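Local coordinates for UL37 (Suid herpesvirus 1, PDB 4K70), which is an inner tegument protein that probably helps control viral trafficking, its amino-terminal half being the helical part described here, at residues Q335-L340 with G379-L384. Sequence-based numbering, arbitrary orientation.
Sequences QVVEAL and GVVHRL. With NA (sodium ion), chain F; CA (calcium ion), chain D.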
loop_
_atom_site.group_PDB
_atom_site.type_symbol
_atom_site.label_atom_id
_atom_site.label_comp_id
_atom_site.label_asym_id
_atom_site.label_seq_id
_atom_site.Cartn_x
_atom_site.Cartn_y
_atom_site.Cartn_z
ATOM N N GLN A 335 8.560 -0.322 -12.305
ATOM C CA GLN A 335 8.734 -0.221 -13.745
ATOM C C GLN A 335 7.671 0.648 -14.408
ATOM O O GLN A 335 7.988 1.528 -15.211
ATOM C CB GLN A 335 8.743 -1.621 -14.364
ATOM C CG GLN A 335 9.980 -2.432 -13.967
ATOM C CD GLN A 335 9.916 -3.884 -14.424
ATOM O OE1 GLN A 335 9.114 -4.242 -15.279
ATOM N NE2 GLN A 335 10.762 -4.727 -13.841
ATOM N N VAL A 336 6.411 0.407 -14.077
ATOM C CA VAL A 336 5.344 1.095 -14.780
ATOM C C VAL A 336 5.277 2.562 -14.328
ATOM O O VAL A 336 5.123 3.455 -15.154
ATOM C CB VAL A 336 3.972 0.374 -14.640
ATOM C CG1 VAL A 336 3.491 0.384 -13.189
ATOM C CG2 VAL A 336 2.918 1.037 -15.556
ATOM N N VAL A 337 5.424 2.812 -13.028
ATOM C CA VAL A 337 5.403 4.187 -12.534
ATOM C C VAL A 337 6.590 4.989 -13.054
ATOM O O VAL A 337 6.455 6.160 -13.373
ATOM C CB VAL A 337 5.372 4.241 -11.000
ATOM C CG1 VAL A 337 5.355 5.689 -10.540
ATOM C CG2 VAL A 337 4.160 3.486 -10.488
ATOM N N GLU A 338 7.753 4.356 -13.161
ATOM C CA GLU A 338 8.907 5.045 -13.745
ATOM C C GLU A 338 8.657 5.397 -15.215
ATOM O O GLU A 338 9.050 6.464 -15.689
ATOM C CB GLU A 338 10.182 4.198 -13.623
ATOM C CG GLU A 338 11.363 4.797 -14.387
ATOM C CD GLU A 338 12.698 4.204 -13.969
ATOM O OE1 GLU A 338 12.697 3.268 -13.141
ATOM O OE2 GLU A 338 13.747 4.679 -14.461
ATOM N N ALA A 339 7.998 4.496 -15.933
ATOM C CA ALA A 339 7.703 4.724 -17.339
ATOM C C ALA A 339 6.738 5.886 -17.477
ATOM O O ALA A 339 6.910 6.744 -18.351
ATOM C CB ALA A 339 7.113 3.478 -17.966
ATOM N N LEU A 340 5.725 5.915 -16.614
ATOM C CA LEU A 340 4.687 6.943 -16.712
ATOM C C LEU A 340 5.239 8.316 -16.388
ATOM O O LEU A 340 5.136 9.234 -17.186
ATOM C CB LEU A 340 3.530 6.621 -15.774
ATOM C CG LEU A 340 2.682 5.430 -16.214
ATOM C CD1 LEU A 340 1.831 4.923 -15.059
ATOM C CD2 LEU A 340 1.799 5.843 -17.385
ATOM N N GLY A 379 -3.832 6.254 -14.948
ATOM C CA GLY A 379 -4.719 6.746 -13.909
ATOM C C GLY A 379 -5.034 5.636 -12.930
ATOM O O GLY A 379 -5.157 5.850 -11.722
ATOM N N VAL A 380 -5.171 4.431 -13.461
ATOM C CA VAL A 380 -5.460 3.283 -12.618
ATOM C C VAL A 380 -4.229 2.928 -11.776
ATOM O O VAL A 380 -4.330 2.727 -10.565
ATOM C CB VAL A 380 -5.940 2.092 -13.452
ATOM C CG1 VAL A 380 -6.109 0.850 -12.566
ATOM C CG2 VAL A 380 -7.251 2.448 -14.169
ATOM N N VAL A 381 -3.061 2.886 -12.408
ATOM C CA VAL A 381 -1.814 2.659 -11.667
ATOM C C VAL A 381 -1.632 3.676 -10.533
ATOM O O VAL A 381 -1.326 3.301 -9.401
ATOM C CB VAL A 381 -0.589 2.720 -12.605
ATOM C CG1 VAL A 381 0.714 2.804 -11.808
ATOM C CG2 VAL A 381 -0.591 1.523 -13.540
ATOM N N HIS A 382 -1.823 4.960 -10.838
ATOM C CA HIS A 382 -1.641 6.015 -9.827
ATOM C C HIS A 382 -2.573 5.844 -8.638
ATOM O O HIS A 382 -2.184 6.067 -7.481
ATOM C CB HIS A 382 -1.810 7.408 -10.439
ATOM C CG HIS A 382 -0.594 7.893 -11.161
ATOM N ND1 HIS A 382 0.595 8.157 -10.517
ATOM C CD2 HIS A 382 -0.373 8.156 -12.475
ATOM C CE1 HIS A 382 1.495 8.562 -11.397
ATOM N NE2 HIS A 382 0.928 8.579 -12.591
ATOM N N ARG A 383 -3.808 5.454 -8.932
ATOM C CA ARG A 383 -4.792 5.142 -7.905
ATOM C C ARG A 383 -4.358 4.003 -6.983
ATOM O O ARG A 383 -4.557 4.072 -5.779
ATOM C CB ARG A 383 -6.113 4.750 -8.553
ATOM C CG ARG A 383 -6.905 5.905 -9.076
ATOM C CD ARG A 383 -8.368 5.538 -9.049
ATOM N NE ARG A 383 -8.856 4.916 -10.271
ATOM C CZ ARG A 383 -9.823 3.996 -10.295
ATOM N NH1 ARG A 383 -10.370 3.569 -9.159
ATOM N NH2 ARG A 383 -10.236 3.491 -11.450
ATOM N N LEU A 384 -3.816 2.941 -7.565
ATOM C CA LEU A 384 -3.412 1.766 -6.801
ATOM C C LEU A 384 -2.131 1.958 -6.013
ATOM O O LEU A 384 -1.910 1.276 -5.010
ATOM C CB LEU A 384 -3.202 0.562 -7.731
ATOM C CG LEU A 384 -4.435 -0.028 -8.410
ATOM C CD1 LEU A 384 -4.038 -0.840 -9.628
ATOM C CD2 LEU A 384 -5.214 -0.881 -7.433
HETATM NA NA NA F . -2.457 6.995 -5.189
HETATM CA CA CA D . -5.633 4.316 -3.653
HETATM O O HOH W 1 -7.505 2.957 -4.342
#
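Val381 meets Val336, Val337 and Leu340 as a single knob set against three side chains, a compact case of helix-helix packing in the all-helical amino-terminal half of UL37. The knob rises from helix 366-385; the hollow is formed by positions i, i+1 and i+4 of helix 333-342. The short segments run at 123° to each other, with axes 10.6 Å apart, and Val381 makes all the close contacts, consistent with so wide a crossing. Its methyl CG1, anti to the backbone N (chi1 167°), rests over the mouth of the hollow, touching all three rims: Val337 CG2 lies 3.8 Å from Val381 CG1, and Val336 CG1 is 3.9 Å from the same methyl. Val336 and Val381 lie alongside, pointing opposite ways, their CG2 methyls also meeting at 4.1 Å, whereas Leu340 slants across and closes the hollow with CD1. The joint is buried: Val327 of helix 321-329 touches both Val336 and Leu340, and Cys430 of helix 422-431 also packs on Val336. Next along, the His382 carbonyl binds a sodium ion and that of Arg383 a calcium ion; Asp386 binds both ions and Asp387 the calcium, while His382 NE2 is hydrogen-bonded to Phe345 O.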